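Local coordinates for Rab5 protein, putative (Plasmodium falciparum, PDB 3CLV) that probably belongs to the Rab branch of the Ras-like small G proteins, a P-loop nucleotide-binding fold, and holds guanosine-5'-diphosphate in its pocket, at residues 132-135 with 136-139; 191-194 with 195-198. One frame throughout, in Å; residues are numbered along the deposited sequence.

Interaction 1: residues 132-135 with 136-139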
loop_
_atom_site.group_PDB
_atom_site.type_symbol
_atom_site.label_atom_id
_atom_site.label_comp_id
_atom_site.label_asym_id
_atom_site.label_seq_id
_atom_site.Cartn_x
_atom_site.Cartn_y
_atom_site.Cartn_z
ATOM N N LEU A 132 6.382 -16.085 19.200
ATOM C CA LEU A 132 5.167 -15.618 19.890
ATOM C C LEU A 132 5.368 -14.234 20.528
ATOM O O LEU A 132 4.532 -13.335 20.371
ATOM C CB LEU A 132 4.680 -16.630 20.950
ATOM C CG LEU A 132 3.432 -16.176 21.751
ATOM C CD1 LEU A 132 2.248 -15.830 20.853
ATOM C CD2 LEU A 132 3.011 -17.209 22.793
ATOM N N ASP A 133 6.474 -14.069 21.248
ATOM C CA ASP A 133 6.799 -12.792 21.881
ATOM C C ASP A 133 6.832 -11.642 20.862
ATOM O O ASP A 133 6.323 -10.551 21.127
ATOM C CB ASP A 133 8.151 -12.883 22.604
ATOM C CG ASP A 133 8.171 -13.930 23.720
ATOM O OD1 ASP A 133 7.104 -14.248 24.311
ATOM O OD2 ASP A 133 9.286 -14.424 24.013
ATOM N N ARG A 134 7.441 -11.881 19.702
ATOM C CA ARG A 134 7.442 -10.881 18.625
ATOM C C ARG A 134 6.046 -10.603 18.055
ATOM O O ARG A 134 5.699 -9.455 17.776
ATOM C CB ARG A 134 8.408 -11.289 17.502
ATOM C CG ARG A 134 9.882 -10.949 17.801
ATOM C CD ARG A 134 10.294 -9.608 17.160
ATOM N NE ARG A 134 9.230 -8.602 17.224
ATOM C CZ ARG A 134 9.284 -7.385 16.682
ATOM N NH1 ARG A 134 10.365 -6.981 16.023
ATOM N NH2 ARG A 134 8.242 -6.566 16.799
ATOM N N ALA A 135 5.259 -11.655 17.863
ATOM C CA ALA A 135 3.887 -11.509 17.391
ATOM C C ALA A 135 3.067 -10.609 18.319
ATOM O O ALA A 135 2.302 -9.779 17.840
ATOM C CB ALA A 135 3.215 -12.869 17.236
ATOM N N LYS A 136 3.239 -10.769 19.636
ATOM C CA LYS A 136 2.519 -9.939 20.618
ATOM C C LYS A 136 2.873 -8.460 20.480
ATOM O O LYS A 136 1.982 -7.602 20.521
ATOM C CB LYS A 136 2.791 -10.413 22.046
ATOM C CG LYS A 136 2.092 -11.721 22.383
ATOM C CD LYS A 136 2.107 -11.992 23.877
ATOM C CE LYS A 136 1.549 -13.363 24.182
ATOM N NZ LYS A 136 1.729 -13.677 25.641
ATOM N N THR A 137 4.171 -8.178 20.328
ATOM C CA THR A 137 4.679 -6.812 20.076
ATOM C C THR A 137 4.031 -6.232 18.814
ATOM O O THR A 137 3.602 -5.070 18.799
ATOM C CB THR A 137 6.235 -6.782 19.949
ATOM O OG1 THR A 137 6.834 -7.291 21.150
ATOM C CG2 THR A 137 6.747 -5.371 19.700
ATOM N N TRP A 138 3.920 -7.048 17.770
ATOM C CA TRP A 138 3.300 -6.568 16.533
ATOM C C TRP A 138 1.806 -6.291 16.670
ATOM O O TRP A 138 1.307 -5.306 16.110
ATOM C CB TRP A 138 3.554 -7.514 15.355
ATOM C CG TRP A 138 4.921 -7.341 14.767
ATOM C CD1 TRP A 138 5.535 -6.158 14.417
ATOM C CD2 TRP A 138 5.834 -8.382 14.436
ATOM N NE1 TRP A 138 6.792 -6.411 13.912
ATOM C CE2 TRP A 138 7.004 -7.765 13.914
ATOM C CE3 TRP A 138 5.789 -9.781 14.550
ATOM C CZ2 TRP A 138 8.121 -8.508 13.482
ATOM C CZ3 TRP A 138 6.897 -10.520 14.130
ATOM C CH2 TRP A 138 8.052 -9.876 13.600
ATOM N N VAL A 139 1.108 -7.153 17.404
ATOM C CA VAL A 139 -0.321 -6.956 17.663
ATOM C C VAL A 139 -0.563 -5.612 18.369
ATOM O O VAL A 139 -1.450 -4.850 17.972
ATOM C CB VAL A 139 -0.927 -8.123 18.474
ATOM C CG1 VAL A 139 -2.305 -7.752 19.053
ATOM C CG2 VAL A 139 -0.998 -9.430 17.622
#
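Arg-134 lays its guanidinium flat on the indole of Trp-138, one helical turn further on. The two planes are tilted by only 18°, and CZ stands 4.0 Å from the centroid of the six-membered ring of Trp-138, over its face, in a cation-pi stack. The arginine reaches this place by folding back: its chain bends at chi2 (-96°) and again at chi3 (38°), which carries NE, CZ and both terminal nitrogens across the ring. NH2 of Arg-134 lies 3.2 Å from NE1 of Trp-138, but both are donors, so the pair is held by stacking rather than by a hydrogen bond. CB of Arg-134 meets the far rim of the indole, 3.8 Å from CZ3 of Trp-138, so that Arg-134 spans one face of the indole from CZ3 to NE1.

Both residues belong to helix 129-145, the crossover helix of the beta-alpha-beta unit formed with strands 119-125 and 149-155, a building block of the Ras-like fold. The main-chain i to i+4 ladder includes the bond from Trp-138 N to Arg-134 O, 3.0 Å, which ties the stacked pair together at its base. Toward the sheet the helix is closely packed: Ala-135 rests on Val-122 and Leu-132 on Phe-124, both of strand 119-125, while Leu-132 also touches Val-169 of helix 166-175. On that flank Lys-136, extended beyond CG, passes Leu-132 with its CE 4.2 Å from CG of that leucine, and its NZ forms a salt bridge with Glu-168.

The solvent side, with Asp-133 and Thr-137, is looser. OG1 of Thr-137 stands beside the backbone N and makes a weak bond of 3.3 Å to O of Asp-133, which also accepts a weak bond from Thr-137 N.

Interaction 2: residues 191-194 with 195-198; sequences IKNI and FYML
The contact lies in the C-terminal helix 191-206 of this Ras-like domain, where Tyr-196 packs on Lys-192 one turn back and Phe-195 on the adjacent Ile-194. Tyr-196 lies alongside Lys-192, both pointing the same way. CB of the lysine approaches one ring face off-centre, 4.2 Å from the Tyr-196 centroid, and its CD comes to 3.4 Å from the phenolic OH of Tyr-196. O of Lys-192 sits over a ring face too, toward the rim, while accepting the main-chain bond from Tyr-196 N at 3.0 Å.

Phe-195 is covered differently. Ile-194 places CG2 anti to its own backbone N (chi1 -66° for CG1), and this methyl lies over the Phe-195 ring face, 4.2 Å from the centroid and 19° off the normal. The same CG2 is 4.3 Å from CD1 of Leu-198.

Asn-193, whose ND2 bonds to OD1 of Asn-190, also touches Ile-181 of strand 179-183. On the buried side, Phe-195 meets Phe-95 edge-to-face and touches Leu-27 of helix 20-29, whereas Ile-194 and Leu-198 pack on strands 119-125 and 149-155, and Met-197 reaches Ile-151 and Ile-181.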
loop_
_atom_site.group_PDB
_atom_site.type_symbol
_atom_site.label_atom_id
_atom_site.label_comp_id
_atom_site.label_asym_id
_atom_site.label_seq_id
_atom_site.Cartn_x
_atom_site.Cartn_y
_atom_site.Cartn_z
ATOM N N ILE A 191 -5.386 -23.730 6.692
ATOM C CA ILE A 191 -4.784 -22.673 5.871
ATOM C C ILE A 191 -5.828 -21.824 5.163
ATOM O O ILE A 191 -5.812 -20.597 5.309
ATOM C CB ILE A 191 -3.718 -23.230 4.884
ATOM C CG1 ILE A 191 -2.585 -23.917 5.661
ATOM C CG2 ILE A 191 -3.189 -22.124 3.925
ATOM C CD1 ILE A 191 -1.735 -22.988 6.576
ATOM N N LYS A 192 -6.740 -22.466 4.423
ATOM C CA LYS A 192 -7.841 -21.757 3.770
ATOM C C LYS A 192 -8.724 -21.089 4.817
ATOM O O LYS A 192 -9.234 -19.980 4.589
ATOM C CB LYS A 192 -8.695 -22.694 2.893
ATOM C CG LYS A 192 -8.033 -23.171 1.591
ATOM C CD LYS A 192 -9.088 -23.979 0.803
ATOM C CE LYS A 192 -8.525 -25.222 0.133
ATOM N NZ LYS A 192 -8.376 -24.998 -1.346
ATOM N N ASN A 193 -8.861 -21.747 5.968
ATOM C CA ASN A 193 -9.715 -21.260 7.058
ATOM C C ASN A 193 -9.231 -19.916 7.629
ATOM O O ASN A 193 -10.023 -19.127 8.132
ATOM C CB ASN A 193 -9.830 -22.309 8.178
ATOM C CG ASN A 193 -10.809 -23.453 7.846
ATOM O OD1 ASN A 193 -11.752 -23.293 7.081
ATOM N ND2 ASN A 193 -10.596 -24.605 8.474
ATOM N N ILE A 194 -7.928 -19.639 7.531
ATOM C CA ILE A 194 -7.448 -18.296 7.910
ATOM C C ILE A 194 -8.296 -17.250 7.177
ATOM O O ILE A 194 -8.797 -16.298 7.762
ATOM C CB ILE A 194 -5.960 -18.066 7.508
ATOM C CG1 ILE A 194 -5.015 -18.978 8.293
ATOM C CG2 ILE A 194 -5.584 -16.573 7.662
ATOM C CD1 ILE A 194 -3.554 -19.014 7.726
ATOM N N PHE A 195 -8.445 -17.437 5.877
ATOM C CA PHE A 195 -9.069 -16.457 5.029
ATOM C C PHE A 195 -10.584 -16.567 5.077
ATOM O O PHE A 195 -11.268 -15.573 4.871
ATOM C CB PHE A 195 -8.495 -16.581 3.618
ATOM C CG PHE A 195 -7.040 -16.203 3.562
ATOM C CD1 PHE A 195 -6.667 -14.873 3.388
ATOM C CD2 PHE A 195 -6.048 -17.165 3.767
ATOM C CE1 PHE A 195 -5.337 -14.513 3.363
ATOM C CE2 PHE A 195 -4.712 -16.826 3.758
ATOM C CZ PHE A 195 -4.346 -15.490 3.559
ATOM N N TYR A 196 -11.096 -17.753 5.419
ATOM C CA TYR A 196 -12.548 -17.919 5.623
ATOM C C TYR A 196 -12.993 -17.054 6.793
ATOM O O TYR A 196 -13.991 -16.326 6.689
ATOM C CB TYR A 196 -12.936 -19.383 5.898
ATOM C CG TYR A 196 -12.740 -20.339 4.725
ATOM C CD1 TYR A 196 -12.509 -19.868 3.436
ATOM C CD2 TYR A 196 -12.816 -21.719 4.913
ATOM C CE1 TYR A 196 -12.322 -20.748 2.365
ATOM C CE2 TYR A 196 -12.630 -22.601 3.856
ATOM C CZ TYR A 196 -12.384 -22.108 2.590
ATOM O OH TYR A 196 -12.216 -22.987 1.538
ATOM N N MET A 197 -12.240 -17.143 7.891
ATOM C CA MET A 197 -12.496 -16.391 9.116
ATOM C C MET A 197 -12.407 -14.882 8.881
ATOM O O MET A 197 -13.292 -14.119 9.318
ATOM C CB MET A 197 -11.526 -16.826 10.222
ATOM C CG MET A 197 -11.788 -18.255 10.787
ATOM S SD MET A 197 -10.661 -18.693 12.139
ATOM C CE MET A 197 -11.321 -17.729 13.476
ATOM N N LEU A 198 -11.347 -14.457 8.183
ATOM C CA LEU A 198 -11.182 -13.053 7.801
ATOM C C LEU A 198 -12.322 -12.552 6.932
ATOM O O LEU A 198 -12.857 -11.474 7.175
ATOM C CB LEU A 198 -9.856 -12.832 7.064
ATOM C CG LEU A 198 -8.581 -12.876 7.913
ATOM C CD1 LEU A 198 -7.336 -12.713 7.022
ATOM C CD2 LEU A 198 -8.632 -11.788 8.997
#

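In the fold
Interactions 1 and 2 show the same device, an aromatic ring set against a neighbour on its own helix, used on two helices of one Ras-like fold. Their centres are 20 Å apart, on opposite sides of the chain's centre, and their nearest atoms remain about 12 Å from each other. The central sheet connects them: strand 119-125 receives Ala-135 through Val-122 and Leu-198 through Cys-119. Neither contact is remote from the bound guanosine-5'-diphosphate. In interaction 2 the side chain of Ile-191 is about 6 Å from the bound GDP. In interaction 1 the side chain of Trp-138 is about 9 Å from the bound GDP.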